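Local coordinates for single-stranded DNA-binding protein DdrB (Deinococcus radiodurans, PDB 4HQB) that binds single-stranded DNA and probably serves in the response to DNA damage, at residues Gly49-Ile54 with Leu132-Gly137; Tyr86-Leu91 with Ile105-Gly110. All coordinates share one frame; numbering follows the deposited sequence.

Overall arrangement
Following the chain from its N terminus, residues Gly49-Ile54 come first and supply a strand that is outermost in the mixed sheet within this chain. Contact 1 closes a long loop when Leu132-Gly137 returns to pair with them in parallel. Within that loop falls the much shorter one of contact 2, where Tyr86-Leu91 and Ile105-Gly110 form the arms of the antiparallel hairpin 84-96/99-110. Strand 99-110 is also the sheet neighbour of 129-135, so the two contacts meet directly: Tyr107 and Ile105 bond through their backbones to Leu132 and Phe135, while Leu132 packs on Tyr86 and Phe135 on Tyr107. Together they join 50-52, 129-135, 99-110 and 84-96, neighbours in this order across the sheet.

Contact 1 of 2, residues Gly49-Ile54 with Leu132-Gly137; sequences GYQFPI and LAIFRG. With nucleotides of chain G.
Tyr50 and Phe52 pair in parallel with the strand Ala133-Phe135, the two short segments running only 17° apart. The backbone bonds alternate as a parallel pair requires. Tyr50 N gives to Leu132 O, and Tyr50 O receives Ile134 N at 2.7 Å; Phe52 then repeats the pattern, its N giving to Ile134 O and its O taking Arg136 N. Next in sequence, Ile54 N reaches Gly137 O at 2.9 Å, in the plane of that carbonyl; the positive phi of Gly137 suits glycine.

Apolar packing fills the face bearing Tyr50, Ala133, Phe52 and Phe135. Phe52 and Phe135 run alongside each other in the same direction, with Phe52 CB 3.6 Å from Phe135 CE2 and their ring planes inclined at 35°. Phe60 meets both rings, and Leu14 of a second subunit packs on Tyr50 and Phe52. Farther along, the CD1 methyl of Ile54 rests 3.9 Å from Phe135 CB, placed there by a chi1 of -178° that sends CG1 away from the backbone N.

The other face carries Gln51 beside the apolar Ile134. Gln51 bends at chi2, its OE1 3.7 Å from Ile134 CB, while its NE2 donates to Gly49 O. A water donates to Gln51 OE1 at 2.6 Å and accepts from Arg136 NH1. Arg136 NH2 donates to OP2 of DT3 of chain G at 2.9 Å, the phosphate lying at the guanidinium edge. The chemistry thus implies one largely aromatic face that packs within the chain and against Leu14 of the second subunit, and an arginine, Arg136, that binds a phosphate of the DNA and also packs on a thymine base.

Contact 2 of 2, residues Tyr86-Leu91 with Ile105-Gly110; sequences YRRREL and IKYSRG. With nucleotides of chain F.
Tyr86 and Arg109 make the compact end of this hairpin. Arg109 CD lies over one face of the tyrosine ring, 3.9 Å from its centroid, and the chain then runs on so that NE donates to Tyr86 OH at 3.0 Å, nearly straight at 174°. The chi1 of 68° wedges Arg109 CG between its own backbone N and carbonyl carbon, and the extended chain beyond carries the guanidinium to Asp115, its salt-bridge partner. A leucine in place of Tyr86 would probably leave Arg109 NE without its hydroxyl acceptor and the arginine chain without a ring to lie on.

Backbone bonds pair Arg87 with Ser108 and Arg89 with Lys106. Arg88, though exposed, stretches across Tyr107, its CG 4.3 Å from the ring centroid, and Ile105 CD1 lies over a guanidinium face; Glu57 forms a salt bridge with Arg88 NE and a hydrogen bond with Tyr107 OH.

The face bearing Arg87 and Arg89 is looser. Arg89, exposed, gives Ser108 O only a weak bond from NH2, at 3.3 Å. Arg87 NH2 comes 3.4 Å from N3 of DT4 of chain F. The buried Arg109 is thus matched by Asp115 and the more exposed Arg88 by Glu57, whereas Arg87 and Arg89 make a basic surface consistent with DNA binding.

Contact 1 of 2, residues Gly49-Ile54 with Leu132-Gly137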
loop_
_atom_site.group_PDB
_atom_site.type_symbol
_atom_site.label_atom_id
_atom_site.label_comp_id
_atom_site.label_asym_id
_atom_site.label_seq_id
_atom_site.Cartn_x
_atom_site.Cartn_y
_atom_site.Cartn_z
ATOM N N GLY A 49 13.315 -5.336 -11.571
ATOM C CA GLY A 49 13.073 -4.388 -12.650
ATOM C C GLY A 49 11.975 -4.848 -13.593
ATOM O O GLY A 49 11.575 -6.007 -13.560
ATOM N N TYR A 50 11.468 -3.945 -14.426
ATOM C CA TYR A 50 10.551 -4.355 -15.484
ATOM C C TYR A 50 11.316 -5.234 -16.480
ATOM O O TYR A 50 12.512 -4.983 -16.773
ATOM C CB TYR A 50 9.970 -3.141 -16.205
ATOM C CG TYR A 50 9.226 -2.163 -15.319
ATOM C CD1 TYR A 50 7.867 -2.321 -15.065
ATOM C CD2 TYR A 50 9.883 -1.073 -14.744
ATOM C CE1 TYR A 50 7.180 -1.424 -14.258
ATOM C CE2 TYR A 50 9.214 -0.176 -13.935
ATOM C CZ TYR A 50 7.858 -0.357 -13.696
ATOM O OH TYR A 50 7.180 0.524 -12.896
ATOM N N GLN A 51 10.640 -6.256 -17.006
ATOM C CA GLN A 51 11.296 -7.197 -17.931
ATOM C C GLN A 51 10.718 -7.079 -19.320
ATOM O O GLN A 51 9.532 -7.284 -19.514
ATOM C CB GLN A 51 11.116 -8.623 -17.445
ATOM C CG GLN A 51 11.391 -8.805 -15.979
ATOM C CD GLN A 51 12.857 -8.943 -15.722
ATOM O OE1 GLN A 51 13.575 -9.547 -16.528
ATOM N NE2 GLN A 51 13.333 -8.365 -14.615
ATOM N N PHE A 52 11.552 -6.751 -20.295
ATOM C CA PHE A 52 11.058 -6.523 -21.651
ATOM C C PHE A 52 11.904 -7.318 -22.636
ATOM O O PHE A 52 13.007 -7.763 -22.288
ATOM C CB PHE A 52 11.131 -5.029 -22.013
ATOM C CG PHE A 52 10.337 -4.139 -21.104
ATOM C CD1 PHE A 52 8.956 -4.188 -21.089
ATOM C CD2 PHE A 52 10.984 -3.238 -20.267
ATOM C CE1 PHE A 52 8.226 -3.363 -20.250
ATOM C CE2 PHE A 52 10.267 -2.407 -19.433
ATOM C CZ PHE A 52 8.886 -2.472 -19.412
ATOM N N PRO A 53 11.389 -7.501 -23.863
ATOM C CA PRO A 53 12.132 -8.164 -24.938
ATOM C C PRO A 53 13.398 -7.384 -25.266
ATOM O O PRO A 53 13.368 -6.148 -25.195
ATOM C CB PRO A 53 11.158 -8.104 -26.111
ATOM C CG PRO A 53 9.801 -8.159 -25.454
ATOM C CD PRO A 53 9.977 -7.279 -24.227
ATOM N N ILE A 54 14.486 -8.074 -25.599
ATOM C CA ILE A 54 15.713 -7.368 -25.933
ATOM C C ILE A 54 15.458 -6.447 -27.133
ATOM O O ILE A 54 15.894 -5.300 -27.118
ATOM C CB ILE A 54 16.950 -8.312 -26.181
ATOM C CG1 ILE A 54 18.208 -7.494 -26.476
ATOM C CG2 ILE A 54 16.690 -9.328 -27.320
ATOM C CD1 ILE A 54 18.631 -6.534 -25.347
ATOM N N LEU A 132 16.072 -0.997 -12.744
ATOM C CA LEU A 132 14.857 -0.400 -13.306
ATOM C C LEU A 132 14.225 -1.264 -14.398
ATOM O O LEU A 132 13.000 -1.431 -14.441
ATOM C CB LEU A 132 15.144 0.985 -13.871
ATOM C CG LEU A 132 14.023 1.699 -14.637
ATOM C CD1 LEU A 132 12.827 2.059 -13.727
ATOM C CD2 LEU A 132 14.608 2.960 -15.314
ATOM N N ALA A 133 15.064 -1.786 -15.288
ATOM C CA ALA A 133 14.590 -2.591 -16.405
ATOM C C ALA A 133 15.650 -3.554 -16.914
ATOM O O ALA A 133 16.860 -3.253 -16.924
ATOM C CB ALA A 133 14.108 -1.701 -17.549
ATOM N N ILE A 134 15.184 -4.716 -17.346
ATOM C CA ILE A 134 16.072 -5.719 -17.898
ATOM C C ILE A 134 15.524 -6.137 -19.235
ATOM O O ILE A 134 14.415 -6.635 -19.316
ATOM C CB ILE A 134 16.224 -6.940 -16.970
ATOM C CG1 ILE A 134 16.755 -6.475 -15.614
ATOM C CG2 ILE A 134 17.160 -8.003 -17.615
ATOM C CD1 ILE A 134 17.127 -7.577 -14.673
ATOM N N PHE A 135 16.313 -5.910 -20.281
ATOM C CA PHE A 135 15.940 -6.287 -21.628
ATOM C C PHE A 135 16.662 -7.603 -21.994
ATOM O O PHE A 135 17.887 -7.637 -22.094
ATOM C CB PHE A 135 16.254 -5.139 -22.605
ATOM C CG PHE A 135 15.425 -3.876 -22.359
ATOM C CD1 PHE A 135 15.825 -2.932 -21.418
ATOM C CD2 PHE A 135 14.257 -3.636 -23.075
ATOM C CE1 PHE A 135 15.075 -1.780 -21.191
ATOM C CE2 PHE A 135 13.497 -2.495 -22.853
ATOM C CZ PHE A 135 13.900 -1.568 -21.906
ATOM N N ARG A 136 15.886 -8.680 -22.155
ATOM C CA ARG A 136 16.414 -10.014 -22.475
ATOM C C ARG A 136 15.429 -10.882 -23.276
ATOM O O ARG A 136 14.243 -10.964 -22.939
ATOM C CB ARG A 136 16.795 -10.765 -21.195
ATOM C CG ARG A 136 17.702 -11.958 -21.433
ATOM C CD ARG A 136 18.010 -12.693 -20.124
ATOM N NE ARG A 136 16.763 -13.172 -19.543
ATOM C CZ ARG A 136 16.324 -12.881 -18.321
ATOM N NH1 ARG A 136 17.057 -12.136 -17.499
ATOM N NH2 ARG A 136 15.148 -13.355 -17.920
ATOM N N GLY A 137 15.947 -11.553 -24.304
ATOM C CA GLY A 137 15.206 -12.545 -25.079
ATOM C C GLY A 137 13.848 -12.044 -25.572
ATOM O O GLY A 137 13.672 -10.849 -25.875
ATOM P P DT G 3 12.038 -15.024 -19.203
ATOM O OP1 DT G 3 10.814 -14.200 -19.200
ATOM O OP2 DT G 3 13.283 -14.539 -19.821
ATOM O "O5'" DT G 3 12.394 -15.392 -17.687
ATOM C "C5'" DT G 3 11.349 -15.670 -16.804
ATOM C "C4'" DT G 3 11.834 -16.653 -15.755
ATOM O "O4'" DT G 3 12.157 -17.944 -16.352
ATOM C "C3'" DT G 3 13.079 -16.188 -15.005
ATOM O "O3'" DT G 3 12.835 -16.541 -13.660
ATOM C "C2'" DT G 3 14.210 -17.018 -15.633
ATOM C "C1'" DT G 3 13.457 -18.321 -15.939
ATOM N N1 DT G 3 14.053 -19.163 -17.004
ATOM C C2 DT G 3 14.496 -20.438 -16.666
ATOM O O2 DT G 3 14.455 -20.925 -15.551
ATOM N N3 DT G 3 15.020 -21.150 -17.700
ATOM C C4 DT G 3 15.154 -20.741 -19.000
ATOM O O4 DT G 3 15.653 -21.464 -19.838
ATOM C C5 DT G 3 14.677 -19.418 -19.309
ATOM C C7 DT G 3 14.811 -18.933 -20.731
ATOM C C6 DT G 3 14.152 -18.678 -18.302
HETATM O O HOH W 1 15.432 -11.023 -15.445
#

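Contact 2 of 2, residues Tyr86-Leu91 with Ile105-Gly110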
loop_
_atom_site.group_PDB
_atom_site.type_symbol
_atom_site.label_atom_id
_atom_site.label_comp_id
_atom_site.label_asym_id
_atom_site.label_seq_id
_atom_site.Cartn_x
_atom_site.Cartn_y
_atom_site.Cartn_z
ATOM N N TYR A 86 19.558 6.036 -13.666
ATOM C CA TYR A 86 19.866 4.638 -13.976
ATOM C C TYR A 86 20.799 4.563 -15.186
ATOM O O TYR A 86 20.656 5.332 -16.144
ATOM C CB TYR A 86 18.571 3.832 -14.240
ATOM C CG TYR A 86 17.693 3.698 -13.000
ATOM C CD1 TYR A 86 16.817 4.717 -12.622
ATOM C CD2 TYR A 86 17.777 2.571 -12.186
ATOM C CE1 TYR A 86 16.035 4.607 -11.466
ATOM C CE2 TYR A 86 17.010 2.451 -11.032
ATOM C CZ TYR A 86 16.139 3.475 -10.677
ATOM O OH TYR A 86 15.391 3.358 -9.533
ATOM N N ARG A 87 21.743 3.628 -15.135
ATOM C CA ARG A 87 22.764 3.467 -16.174
ATOM C C ARG A 87 22.582 2.177 -16.987
ATOM O O ARG A 87 22.217 1.142 -16.441
ATOM C CB ARG A 87 24.160 3.485 -15.531
ATOM C CG ARG A 87 25.186 4.335 -16.255
ATOM C CD ARG A 87 26.437 4.578 -15.403
ATOM N NE ARG A 87 26.196 5.583 -14.378
ATOM C CZ ARG A 87 26.603 6.849 -14.455
ATOM N NH1 ARG A 87 27.280 7.269 -15.517
ATOM N NH2 ARG A 87 26.328 7.702 -13.472
ATOM N N ARG A 88 22.849 2.251 -18.284
ATOM C CA ARG A 88 22.775 1.093 -19.183
ATOM C C ARG A 88 23.993 0.157 -19.111
ATOM O O ARG A 88 25.091 0.502 -19.548
ATOM C CB ARG A 88 22.648 1.576 -20.616
ATOM C CG ARG A 88 22.453 0.479 -21.637
ATOM C CD ARG A 88 22.288 1.099 -22.990
ATOM N NE ARG A 88 21.868 0.174 -24.037
ATOM C CZ ARG A 88 22.705 -0.570 -24.759
ATOM N NH1 ARG A 88 24.003 -0.542 -24.504
ATOM N NH2 ARG A 88 22.237 -1.349 -25.726
ATOM N N ARG A 89 23.763 -1.048 -18.608
ATOM C CA ARG A 89 24.810 -2.030 -18.366
ATOM C C ARG A 89 24.556 -3.322 -19.123
ATOM O O ARG A 89 23.399 -3.677 -19.402
ATOM C CB ARG A 89 24.933 -2.320 -16.868
ATOM C CG ARG A 89 24.880 -1.058 -16.034
ATOM C CD ARG A 89 25.222 -1.282 -14.593
ATOM N NE ARG A 89 24.848 -0.135 -13.767
ATOM C CZ ARG A 89 25.668 0.868 -13.453
ATOM N NH1 ARG A 89 26.917 0.876 -13.897
ATOM N NH2 ARG A 89 25.239 1.869 -12.696
ATOM N N GLU A 90 25.650 -4.002 -19.464
ATOM C CA GLU A 90 25.604 -5.256 -20.194
ATOM C C GLU A 90 25.640 -6.415 -19.222
ATOM O O GLU A 90 26.420 -6.419 -18.267
ATOM C CB GLU A 90 26.799 -5.362 -21.153
ATOM C CG GLU A 90 26.719 -4.424 -22.355
ATOM C CD GLU A 90 28.019 -4.376 -23.125
ATOM O OE1 GLU A 90 28.879 -5.266 -22.919
ATOM O OE2 GLU A 90 28.182 -3.440 -23.933
ATOM N N LEU A 91 24.771 -7.385 -19.442
ATOM C CA LEU A 91 24.814 -8.605 -18.660
ATOM C C LEU A 91 25.244 -9.724 -19.601
ATOM O O LEU A 91 24.654 -9.897 -20.671
ATOM C CB LEU A 91 23.436 -8.943 -18.068
ATOM C CG LEU A 91 22.998 -8.471 -16.674
ATOM C CD1 LEU A 91 21.610 -9.043 -16.295
ATOM C CD2 LEU A 91 24.020 -8.846 -15.617
ATOM N N ILE A 105 20.481 -6.436 -21.573
ATOM C CA ILE A 105 20.707 -5.060 -21.191
ATOM C C ILE A 105 19.970 -4.724 -19.890
ATOM O O ILE A 105 18.743 -4.893 -19.761
ATOM C CB ILE A 105 20.311 -4.072 -22.297
ATOM C CG1 ILE A 105 21.120 -4.359 -23.562
ATOM C CG2 ILE A 105 20.578 -2.636 -21.828
ATOM C CD1 ILE A 105 22.648 -4.072 -23.382
ATOM N N LYS A 106 20.748 -4.255 -18.926
ATOM C CA LYS A 106 20.235 -3.927 -17.624
ATOM C C LYS A 106 20.381 -2.439 -17.348
ATOM O O LYS A 106 21.462 -1.868 -17.488
ATOM C CB LYS A 106 20.946 -4.735 -16.539
ATOM C CG LYS A 106 20.526 -4.348 -15.127
ATOM C CD LYS A 106 21.054 -5.319 -14.064
ATOM C CE LYS A 106 22.515 -5.065 -13.770
ATOM N NZ LYS A 106 22.897 -5.555 -12.409
ATOM N N TYR A 107 19.280 -1.802 -16.975
ATOM C CA TYR A 107 19.348 -0.440 -16.493
ATOM C C TYR A 107 19.262 -0.460 -14.958
ATOM O O TYR A 107 18.252 -0.928 -14.385
ATOM C CB TYR A 107 18.215 0.381 -17.091
ATOM C CG TYR A 107 18.412 0.753 -18.539
ATOM C CD1 TYR A 107 18.084 -0.139 -19.548
ATOM C CD2 TYR A 107 18.911 2.004 -18.898
ATOM C CE1 TYR A 107 18.246 0.194 -20.873
ATOM C CE2 TYR A 107 19.089 2.350 -20.245
ATOM C CZ TYR A 107 18.754 1.442 -21.217
ATOM O OH TYR A 107 18.912 1.747 -22.545
ATOM N N SER A 108 20.311 0.033 -14.293
ATOM C CA SER A 108 20.372 -0.063 -12.828
ATOM C C SER A 108 21.236 0.994 -12.161
ATOM O O SER A 108 21.905 1.784 -12.836
ATOM C CB SER A 108 20.872 -1.442 -12.402
ATOM O OG SER A 108 22.152 -1.662 -12.917
ATOM N N ARG A 109 21.212 0.998 -10.828
ATOM C CA ARG A 109 21.930 1.989 -10.023
ATOM C C ARG A 109 22.273 1.363 -8.683
ATOM O O ARG A 109 21.676 0.340 -8.310
ATOM C CB ARG A 109 21.038 3.221 -9.764
ATOM C CG ARG A 109 19.855 2.923 -8.869
ATOM C CD ARG A 109 19.051 4.186 -8.576
ATOM N NE ARG A 109 17.788 3.889 -7.896
ATOM C CZ ARG A 109 17.670 3.754 -6.579
ATOM N NH1 ARG A 109 18.754 3.848 -5.806
ATOM N NH2 ARG A 109 16.479 3.510 -6.034
ATOM N N GLY A 110 23.215 1.983 -7.968
ATOM C CA GLY A 110 23.615 1.558 -6.638
ATOM C C GLY A 110 22.440 1.684 -5.680
ATOM O O GLY A 110 21.586 2.540 -5.860
ATOM P P DT F 4 20.347 15.057 -10.587
ATOM O OP1 DT F 4 19.167 15.744 -9.970
ATOM O OP2 DT F 4 21.678 15.700 -10.760
ATOM O "O5'" DT F 4 20.612 13.739 -9.723
ATOM C "C5'" DT F 4 19.555 13.104 -9.027
ATOM C "C4'" DT F 4 20.149 11.862 -8.420
ATOM O "O4'" DT F 4 20.792 11.174 -9.503
ATOM C "C3'" DT F 4 21.236 12.133 -7.380
ATOM O "O3'" DT F 4 21.126 11.163 -6.384
ATOM C "C2'" DT F 4 22.546 11.914 -8.129
ATOM C "C1'" DT F 4 22.114 10.859 -9.137
ATOM N N1 DT F 4 22.930 10.903 -10.351
ATOM C C2 DT F 4 23.708 9.808 -10.630
ATOM O O2 DT F 4 23.728 8.824 -9.915
ATOM N N3 DT F 4 24.459 9.920 -11.770
ATOM C C4 DT F 4 24.488 10.997 -12.635
ATOM O O4 DT F 4 25.182 11.029 -13.638
ATOM C C5 DT F 4 23.653 12.102 -12.284
ATOM C C7 DT F 4 23.652 13.292 -13.189
ATOM C C6 DT F 4 22.910 12.018 -11.166
#